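Local coordinates for protein peptide chain release factor subunit 1 (Methanosarcina mazei, PDB 3IR9) that probably directs termination of translation at the three stop codons, as the archaeal class I release factor whose C-terminal domain is the part described here, at residues M27-A32 / F138-F143; E59-D64 / D130-K135; A74-T79 / E87-R92. All coordinates share one frame; numbering follows the deposited sequence.

In the fold
From the N terminus the chain first runs through the long helix 10-41, which supplies residues 27-32 to contact 1; that contact closes only at 138-143, where strand 135-139 ends and the chain turns toward helix 144-151, and so it spans the widest loop. Within this loop lies contact 2, where the end of helix 51-58 and the start of strand 63-69 meet the end of helix 121-131 and the start of strand 135-139. Contact 3 sits within both, a short hairpin of strands 75-81 and 87-92 leading out to the zinc site. Contacts 1 and 2 reach the mixed sheet, where strands 63-69 and 135-139 are neighbours; contact 3 belongs to the separate three-stranded antiparallel sheet.

Contact 1: M27-A32 / F138-F143; sequences MGQKNA and FVSTDF
Gln29 turns its CG away from its own carbonyl carbon (chi1 -60°) and then runs straight out (chi2 -174°), which carries the side-chain amide across to the chain at Ser140; Phe143, with CG set between its backbone N and carbonyl carbon (chi1 58°), turns its ring against the same helix. This is a helix-on-sheet contact in the C-terminal domain of the release factor: the long helix 10-41 lies against the end of strand 135-139, one of the two outermost strands of the mixed sheet within this chain, just where the chain leaves it for helix 144-151. Ser140 N donates to Gln29 OE1 over 3.0 Å, and the donor sits out of the amide plane rather than in it. The aliphatic part of Gln29 rests against the Phe138 carbonyl, with CG 3.1 Å from Phe138 O. Phe143 is the N-cap residue of helix 144-151, and its ring also touches Leu26 and Val33 of the long helix. The extended Lys30 chain and the Phe143 side chain slide past each other in opposite directions, Lys30 also touching Glu145. Lys30 CG lies over one face of the ring, offset toward the rim, in a CH-pi contact 4.0 Å from the Phe143 centroid, and the nearest ring atom, Phe143 CD2, is 3.7 Å from Lys30 CG.

Contact 2: E59-D64 / D130-K135; sequences EINSVD and DKSNAK
The flat side-chain amide of Asn61 meets the ammonium of Lys131 at its oxygen, and the donor stands tilted 25° from the carbonyl plane; the carboxylate of Asp64, at the other end of the contact, has the Lys135 ammonium at long range from its OD1. The first of these is short, Lys131 NZ to Asn61 OD1 at 2.7 Å, and the two side chains cross at about a right angle, the lysine bending at its last torsion (chi4 81°) to bring the nitrogen onto the oxygen. Lys131 CE follows, 3.1 Å from Asn61 OD1. The second is a long salt bridge, Asp64 OD1 to Lys135 NZ at 4.0 Å, between side chains that lie alongside each other and point the same way. Between the two, Ser132 CB packs on Asn61 CA at 3.3 Å, and Ala134 CB fits against Val63, 3.7 Å from its CG1. Asn61, with positive phi, is the C-prime residue of the Schellman motif that ends helix 51-58, so a helix terminus here faces the end of helix 121-131, each segment then leading into a strand of the same mixed sheet. The parallel pairing of strands 63-69 and 135-139 begins at this point: Lys135 N gives a nearly straight bond to Asp64 O, 2.9 Å long, and Lys135 is also backbone-bonded with Leu66. Arg161, near the C terminus, bridges the two segments, its NH2 bonded to Ser132 O and its NH1 weakly to Asn61 O.

Contact 3: A74-T79 / E87-R92; sequences AERVTT and ENKWTR
Val77 and Trp90 face each other on one side of an antiparallel hairpin, with Val77 CB over one face of the indole, 4.3 Å from the centroid of its five-membered ring. Thr79 CG2 comes to the edge of the same ring system, and Val77 CG2 meets Arg92 CG at 3.9 Å. Trp90 sets CG between its backbone N and carbonyl carbon (chi1 52°), which brings the indole over Val77 of the partner strand. Next to Arg92, Glu75 lies side by side with it, carboxylate and guanidinium nearly coplanar, in a long salt bridge with OE1 at the guanidinium edge. The other side of the hairpin carries Arg76, which stacks its guanidinium over the Lys89-Trp90 backbone, though the exact place of its NH1 is doubtful; Thr91 OG1, nearby, is held by Glu51 of helix 51-58.

The backbone ladder sets these positions. Glu75 and Arg92 exchange two 2.8 Å bonds, Glu75 N to Arg92 O and Arg92 N to Glu75 O, and Thr79 and Asn88 form another hydrogen-bonded pair, with Thr79 N reaching Asn88 O at 2.9 Å. Strand 113-120 lies along the other edge of 75-81, with Val115 touching Val77 and Thr79. Beyond Thr79 the strand runs on to Cys81, which with Cys84, Cys106 and Cys109 binds the zinc ion. Opposite charges thus lie alongside each other at Glu75 and Arg92, but at that length the pair would probably contribute only modestly beside the backbone bonds.

Contact 1: M27-A32 / F138-F143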
loop_
_atom_site.group_PDB
_atom_site.type_symbol
_atom_site.label_atom_id
_atom_site.label_comp_id
_atom_site.label_asym_id
_atom_site.label_seq_id
_atom_site.Cartn_x
_atom_site.Cartn_y
_atom_site.Cartn_z
HETATM N N MSE A 27 -5.960 -4.584 16.411
HETATM C CA MSE A 27 -6.295 -5.023 17.757
HETATM C C MSE A 27 -6.888 -6.434 17.709
HETATM O O MSE A 27 -6.535 -7.294 18.519
HETATM C CB MSE A 27 -7.255 -4.043 18.434
HETATM C CG MSE A 27 -6.604 -2.731 18.855
HETATM SE SE MSE A 27 -7.774 -1.636 19.978
HETATM C CE MSE A 27 -6.840 0.062 19.757
ATOM N N GLY A 28 -7.773 -6.672 16.743
ATOM C CA GLY A 28 -8.347 -7.992 16.535
ATOM C C GLY A 28 -7.330 -9.001 16.023
ATOM O O GLY A 28 -7.329 -10.157 16.447
ATOM N N GLN A 29 -6.452 -8.560 15.122
ATOM C CA GLN A 29 -5.405 -9.419 14.567
ATOM C C GLN A 29 -4.380 -9.840 15.622
ATOM O O GLN A 29 -3.902 -10.973 15.609
ATOM C CB GLN A 29 -4.687 -8.727 13.403
ATOM C CG GLN A 29 -5.575 -8.360 12.222
ATOM C CD GLN A 29 -4.774 -7.813 11.051
ATOM O OE1 GLN A 29 -3.563 -8.020 10.968
ATOM N NE2 GLN A 29 -5.446 -7.110 10.143
ATOM N N LYS A 30 -4.034 -8.921 16.521
ATOM C CA LYS A 30 -3.119 -9.226 17.614
ATOM C C LYS A 30 -3.727 -10.256 18.551
ATOM O O LYS A 30 -3.232 -11.376 18.656
ATOM C CB LYS A 30 -2.775 -7.965 18.406
ATOM C CG LYS A 30 -1.733 -7.077 17.749
ATOM C CD LYS A 30 -1.310 -5.956 18.692
ATOM C CE LYS A 30 -0.180 -5.119 18.106
ATOM N NZ LYS A 30 0.397 -4.196 19.125
ATOM N N ASN A 31 -4.800 -9.866 19.235
ATOM C CA ASN A 31 -5.489 -10.747 20.175
ATOM C C ASN A 31 -5.745 -12.135 19.607
ATOM O O ASN A 31 -5.740 -13.121 20.340
ATOM C CB ASN A 31 -6.814 -10.130 20.626
ATOM C CG ASN A 31 -6.620 -8.892 21.473
ATOM O OD1 ASN A 31 -7.583 -8.204 21.820
ATOM N ND2 ASN A 31 -5.369 -8.598 21.810
ATOM N N ALA A 32 -5.963 -12.208 18.298
ATOM C CA ALA A 32 -6.237 -13.481 17.640
ATOM C C ALA A 32 -5.001 -14.383 17.575
ATOM O O ALA A 32 -5.081 -15.574 17.891
ATOM C CB ALA A 32 -6.813 -13.250 16.255
ATOM N N PHE A 138 -7.246 -12.355 9.269
ATOM C CA PHE A 138 -6.006 -12.140 8.527
ATOM C C PHE A 138 -4.955 -11.476 9.405
ATOM O O PHE A 138 -5.291 -10.794 10.371
ATOM C CB PHE A 138 -6.266 -11.307 7.275
ATOM C CG PHE A 138 -7.195 -11.967 6.295
ATOM C CD1 PHE A 138 -6.710 -12.856 5.347
ATOM C CD2 PHE A 138 -8.555 -11.701 6.324
ATOM C CE1 PHE A 138 -7.570 -13.469 4.439
ATOM C CE2 PHE A 138 -9.420 -12.308 5.423
ATOM C CZ PHE A 138 -8.926 -13.193 4.480
ATOM N N VAL A 139 -3.684 -11.680 9.077
ATOM C CA VAL A 139 -2.614 -11.171 9.920
ATOM C C VAL A 139 -1.492 -10.528 9.110
ATOM O O VAL A 139 -0.681 -11.221 8.498
ATOM C CB VAL A 139 -2.031 -12.275 10.824
ATOM C CG1 VAL A 139 -0.870 -11.734 11.610
ATOM C CG2 VAL A 139 -3.091 -12.814 11.767
ATOM N N SER A 140 -1.451 -9.198 9.117
ATOM C CA SER A 140 -0.398 -8.470 8.426
ATOM C C SER A 140 0.944 -8.909 8.976
ATOM O O SER A 140 1.054 -9.308 10.134
ATOM C CB SER A 140 -0.554 -6.963 8.612
ATOM O OG SER A 140 0.029 -6.554 9.836
ATOM N N THR A 141 1.959 -8.832 8.129
ATOM C CA THR A 141 3.304 -9.227 8.497
ATOM C C THR A 141 4.039 -8.056 9.135
ATOM O O THR A 141 5.117 -7.665 8.684
ATOM C CB THR A 141 4.077 -9.656 7.255
ATOM O OG1 THR A 141 5.424 -9.986 7.614
ATOM C CG2 THR A 141 4.083 -8.518 6.226
ATOM N N ASP A 142 3.453 -7.489 10.182
ATOM C CA ASP A 142 4.045 -6.317 10.818
ATOM C C ASP A 142 4.452 -6.593 12.267
ATOM O O ASP A 142 5.638 -6.755 12.560
ATOM C CB ASP A 142 3.098 -5.119 10.727
ATOM C CG ASP A 142 2.714 -4.781 9.291
ATOM O OD1 ASP A 142 3.251 -5.412 8.356
ATOM O OD2 ASP A 142 1.871 -3.879 9.093
ATOM N N PHE A 143 3.474 -6.647 13.169
ATOM C CA PHE A 143 3.764 -6.952 14.570
ATOM C C PHE A 143 4.366 -8.345 14.695
ATOM O O PHE A 143 4.094 -9.220 13.873
ATOM C CB PHE A 143 2.514 -6.814 15.444
ATOM C CG PHE A 143 1.373 -7.694 15.024
ATOM C CD1 PHE A 143 0.703 -7.465 13.832
ATOM C CD2 PHE A 143 0.957 -8.740 15.830
ATOM C CE1 PHE A 143 -0.350 -8.273 13.444
ATOM C CE2 PHE A 143 -0.097 -9.548 15.450
ATOM C CZ PHE A 143 -0.750 -9.314 14.257
#

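Contact 2: E59-D64 / D130-K135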
loop_
_atom_site.group_PDB
_atom_site.type_symbol
_atom_site.label_atom_id
_atom_site.label_comp_id
_atom_site.label_asym_id
_atom_site.label_seq_id
_atom_site.Cartn_x
_atom_site.Cartn_y
_atom_site.Cartn_z
ATOM N N GLU A 59 -11.755 -29.484 6.574
ATOM C CA GLU A 59 -12.524 -30.466 5.813
ATOM C C GLU A 59 -13.369 -31.348 6.725
ATOM O O GLU A 59 -14.038 -32.270 6.269
ATOM C CB GLU A 59 -11.604 -31.308 4.920
ATOM C CG GLU A 59 -10.893 -30.482 3.843
ATOM C CD GLU A 59 -9.938 -31.296 2.984
ATOM O OE1 GLU A 59 -9.496 -32.373 3.441
ATOM O OE2 GLU A 59 -9.623 -30.852 1.854
ATOM N N ILE A 60 -13.346 -31.048 8.015
ATOM C CA ILE A 60 -14.207 -31.737 8.954
ATOM C C ILE A 60 -14.871 -30.728 9.877
ATOM O O ILE A 60 -15.370 -31.078 10.948
ATOM C CB ILE A 60 -13.444 -32.810 9.753
ATOM C CG1 ILE A 60 -12.291 -32.199 10.540
ATOM C CG2 ILE A 60 -12.894 -33.855 8.818
ATOM C CD1 ILE A 60 -11.610 -33.193 11.445
ATOM N N ASN A 61 -14.860 -29.468 9.454
ATOM C CA ASN A 61 -15.634 -28.433 10.129
ATOM C C ASN A 61 -15.214 -28.226 11.574
ATOM O O ASN A 61 -16.009 -27.764 12.391
ATOM C CB ASN A 61 -17.117 -28.800 10.085
ATOM C CG ASN A 61 -17.538 -29.343 8.737
ATOM O OD1 ASN A 61 -17.402 -28.671 7.715
ATOM N ND2 ASN A 61 -18.052 -30.565 8.726
ATOM N N SER A 62 -13.967 -28.573 11.885
ATOM C CA SER A 62 -13.464 -28.506 13.260
ATOM C C SER A 62 -12.814 -27.168 13.622
ATOM O O SER A 62 -12.430 -26.949 14.774
ATOM C CB SER A 62 -12.476 -29.646 13.534
ATOM O OG SER A 62 -11.267 -29.477 12.812
ATOM N N VAL A 63 -12.692 -26.276 12.646
ATOM C CA VAL A 63 -11.989 -25.014 12.867
ATOM C C VAL A 63 -12.909 -23.903 13.366
ATOM O O VAL A 63 -13.832 -23.473 12.671
ATOM C CB VAL A 63 -11.205 -24.566 11.608
ATOM C CG1 VAL A 63 -10.879 -23.076 11.668
ATOM C CG2 VAL A 63 -9.938 -25.402 11.464
ATOM N N ASP A 64 -12.651 -23.454 14.588
ATOM C CA ASP A 64 -13.383 -22.340 15.167
ATOM C C ASP A 64 -12.861 -21.021 14.616
ATOM O O ASP A 64 -13.644 -20.184 14.158
ATOM C CB ASP A 64 -13.269 -22.347 16.692
ATOM C CG ASP A 64 -14.154 -21.305 17.343
ATOM O OD1 ASP A 64 -15.175 -20.927 16.723
ATOM O OD2 ASP A 64 -13.828 -20.867 18.467
ATOM N N ASP A 130 -15.634 -20.576 5.550
ATOM C CA ASP A 130 -17.007 -20.113 5.397
ATOM C C ASP A 130 -17.977 -21.291 5.482
ATOM O O ASP A 130 -19.000 -21.232 6.168
ATOM C CB ASP A 130 -17.168 -19.385 4.062
ATOM C CG ASP A 130 -18.151 -18.235 4.140
ATOM O OD1 ASP A 130 -17.816 -17.205 4.768
ATOM O OD2 ASP A 130 -19.253 -18.360 3.563
ATOM N N LYS A 131 -17.636 -22.363 4.777
ATOM C CA LYS A 131 -18.411 -23.599 4.800
ATOM C C LYS A 131 -18.779 -24.041 6.224
ATOM O O LYS A 131 -19.960 -24.218 6.533
ATOM C CB LYS A 131 -17.657 -24.699 4.034
ATOM C CG LYS A 131 -17.570 -26.061 4.714
ATOM C CD LYS A 131 -16.434 -26.879 4.098
ATOM C CE LYS A 131 -15.882 -27.927 5.063
ATOM N NZ LYS A 131 -16.709 -29.163 5.104
ATOM N N SER A 132 -17.775 -24.185 7.089
ATOM C CA SER A 132 -17.989 -24.713 8.439
ATOM C C SER A 132 -18.267 -23.632 9.484
ATOM O O SER A 132 -18.201 -23.895 10.683
ATOM C CB SER A 132 -16.809 -25.601 8.882
ATOM O OG SER A 132 -15.632 -24.856 9.160
ATOM N N ASN A 133 -18.584 -22.424 9.027
ATOM C CA ASN A 133 -18.842 -21.300 9.926
ATOM C C ASN A 133 -17.628 -20.862 10.732
ATOM O O ASN A 133 -17.752 -20.086 11.684
ATOM C CB ASN A 133 -19.998 -21.611 10.874
ATOM C CG ASN A 133 -21.234 -20.817 10.553
ATOM O OD1 ASN A 133 -21.968 -20.406 11.452
ATOM N ND2 ASN A 133 -21.470 -20.581 9.267
ATOM N N ALA A 134 -16.461 -21.369 10.356
ATOM C CA ALA A 134 -15.219 -20.926 10.965
ATOM C C ALA A 134 -15.099 -19.414 10.793
ATOM O O ALA A 134 -15.546 -18.855 9.785
ATOM C CB ALA A 134 -14.021 -21.641 10.335
ATOM N N LYS A 135 -14.513 -18.758 11.791
ATOM C CA LYS A 135 -14.213 -17.330 11.711
ATOM C C LYS A 135 -12.887 -17.099 10.970
ATOM O O LYS A 135 -11.881 -17.753 11.257
ATOM C CB LYS A 135 -14.185 -16.702 13.114
ATOM C CG LYS A 135 -15.563 -16.556 13.774
ATOM C CD LYS A 135 -15.478 -15.925 15.169
ATOM C CE LYS A 135 -15.621 -16.961 16.276
ATOM N NZ LYS A 135 -17.028 -17.439 16.422
#

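Contact 3: A74-T79 / E87-R92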
loop_
_atom_site.group_PDB
_atom_site.type_symbol
_atom_site.label_atom_id
_atom_site.label_comp_id
_atom_site.label_asym_id
_atom_site.label_seq_id
_atom_site.Cartn_x
_atom_site.Cartn_y
_atom_site.Cartn_z
ATOM N N ALA A 74 1.174 -18.462 -2.378
ATOM C CA ALA A 74 1.102 -19.860 -2.813
ATOM C C ALA A 74 -0.275 -20.266 -3.342
ATOM O O ALA A 74 -1.300 -19.904 -2.766
ATOM C CB ALA A 74 1.517 -20.784 -1.674
ATOM N N GLU A 75 -0.293 -21.031 -4.433
ATOM C CA GLU A 75 -1.549 -21.498 -5.012
ATOM C C GLU A 75 -1.725 -23.003 -4.845
ATOM O O GLU A 75 -0.754 -23.749 -4.722
ATOM C CB GLU A 75 -1.624 -21.170 -6.506
ATOM C CG GLU A 75 -0.844 -19.955 -6.944
ATOM C CD GLU A 75 -0.873 -19.788 -8.450
ATOM O OE1 GLU A 75 0.112 -20.174 -9.117
ATOM O OE2 GLU A 75 -1.895 -19.294 -8.968
ATOM N N ARG A 76 -2.976 -23.444 -4.868
ATOM C CA ARG A 76 -3.286 -24.864 -4.836
ATOM C C ARG A 76 -3.657 -25.350 -6.234
ATOM O O ARG A 76 -4.615 -24.878 -6.843
ATOM C CB ARG A 76 -4.427 -25.140 -3.854
ATOM C CG ARG A 76 -4.792 -26.608 -3.696
ATOM C CD ARG A 76 -3.602 -27.420 -3.210
ATOM N NE ARG A 76 -4.025 -28.706 -2.673
ATOM C CZ ARG A 76 -3.234 -29.542 -2.015
ATOM N NH1 ARG A 76 -1.958 -29.243 -1.805
ATOM N NH2 ARG A 76 -3.730 -30.681 -1.563
ATOM N N VAL A 77 -2.889 -26.303 -6.742
ATOM C CA VAL A 77 -3.092 -26.789 -8.096
ATOM C C VAL A 77 -3.776 -28.153 -8.114
ATOM O O VAL A 77 -3.267 -29.131 -7.566
ATOM C CB VAL A 77 -1.752 -26.886 -8.853
ATOM C CG1 VAL A 77 -2.000 -27.159 -10.325
ATOM C CG2 VAL A 77 -0.937 -25.610 -8.661
ATOM N N THR A 78 -4.939 -28.221 -8.746
ATOM C CA THR A 78 -5.581 -29.507 -8.968
ATOM C C THR A 78 -5.273 -29.987 -10.379
ATOM O O THR A 78 -5.252 -29.202 -11.330
ATOM C CB THR A 78 -7.109 -29.445 -8.766
ATOM O OG1 THR A 78 -7.408 -29.059 -7.418
ATOM C CG2 THR A 78 -7.740 -30.796 -9.056
ATOM N N THR A 79 -5.017 -31.282 -10.506
ATOM C CA THR A 79 -4.815 -31.892 -11.808
ATOM C C THR A 79 -5.648 -33.179 -11.898
ATOM O O THR A 79 -5.894 -33.841 -10.888
ATOM C CB THR A 79 -3.310 -32.167 -12.077
ATOM O OG1 THR A 79 -2.879 -33.309 -11.327
ATOM C CG2 THR A 79 -2.460 -30.964 -11.675
ATOM N N GLU A 87 -6.235 -38.403 -10.057
ATOM C CA GLU A 87 -6.149 -36.975 -9.746
ATOM C C GLU A 87 -5.118 -36.714 -8.650
ATOM O O GLU A 87 -4.754 -37.611 -7.889
ATOM C CB GLU A 87 -7.510 -36.403 -9.323
ATOM C CG GLU A 87 -7.690 -36.298 -7.809
ATOM C CD GLU A 87 -9.034 -35.720 -7.400
ATOM O OE1 GLU A 87 -9.141 -35.227 -6.257
ATOM O OE2 GLU A 87 -9.984 -35.764 -8.213
ATOM N N ASN A 88 -4.647 -35.477 -8.576
ATOM C CA ASN A 88 -3.803 -35.051 -7.468
ATOM C C ASN A 88 -3.919 -33.548 -7.243
ATOM O O ASN A 88 -4.299 -32.809 -8.151
ATOM C CB ASN A 88 -2.341 -35.453 -7.693
ATOM C CG ASN A 88 -1.634 -34.570 -8.707
ATOM O OD1 ASN A 88 -1.338 -33.406 -8.439
ATOM N ND2 ASN A 88 -1.339 -35.130 -9.873
ATOM N N LYS A 89 -3.619 -33.107 -6.024
ATOM C CA LYS A 89 -3.558 -31.686 -5.710
ATOM C C LYS A 89 -2.229 -31.445 -5.040
ATOM O O LYS A 89 -1.578 -32.385 -4.588
ATOM C CB LYS A 89 -4.689 -31.259 -4.767
ATOM C CG LYS A 89 -6.094 -31.508 -5.288
ATOM C CD LYS A 89 -7.111 -31.198 -4.214
ATOM C CE LYS A 89 -8.315 -32.108 -4.328
ATOM N NZ LYS A 89 -8.951 -31.996 -5.661
ATOM N N TRP A 90 -1.827 -30.184 -4.981
ATOM C CA TRP A 90 -0.603 -29.813 -4.297
ATOM C C TRP A 90 -0.482 -28.305 -4.299
ATOM O O TRP A 90 -1.105 -27.618 -5.106
ATOM C CB TRP A 90 0.623 -30.467 -4.945
ATOM C CG TRP A 90 0.728 -30.248 -6.422
ATOM C CD1 TRP A 90 -0.034 -30.829 -7.394
ATOM C CD2 TRP A 90 1.657 -29.392 -7.096
ATOM N NE1 TRP A 90 0.358 -30.380 -8.635
ATOM C CE2 TRP A 90 1.395 -29.498 -8.480
ATOM C CE3 TRP A 90 2.680 -28.540 -6.663
ATOM C CZ2 TRP A 90 2.120 -28.783 -9.436
ATOM C CZ3 TRP A 90 3.402 -27.833 -7.615
ATOM C CH2 TRP A 90 3.116 -27.958 -8.985
ATOM N N THR A 91 0.313 -27.785 -3.383
ATOM C CA THR A 91 0.462 -26.352 -3.294
ATOM C C THR A 91 1.828 -25.919 -3.795
ATOM O O THR A 91 2.861 -26.464 -3.399
ATOM C CB THR A 91 0.222 -25.854 -1.866
ATOM O OG1 THR A 91 -1.151 -26.068 -1.521
ATOM C CG2 THR A 91 0.537 -24.370 -1.760
ATOM N N ARG A 92 1.819 -24.939 -4.689
ATOM C CA ARG A 92 3.048 -24.398 -5.237
ATOM C C ARG A 92 3.117 -22.910 -4.942
ATOM O O ARG A 92 2.120 -22.194 -5.056
ATOM C CB ARG A 92 3.142 -24.671 -6.746
ATOM C CG ARG A 92 2.300 -23.760 -7.635
ATOM C CD ARG A 92 3.162 -22.709 -8.323
ATOM N NE ARG A 92 3.898 -23.266 -9.456
ATOM C CZ ARG A 92 3.711 -22.900 -10.720
ATOM N NH1 ARG A 92 4.423 -23.464 -11.689
ATOM N NH2 ARG A 92 2.820 -21.962 -11.013
#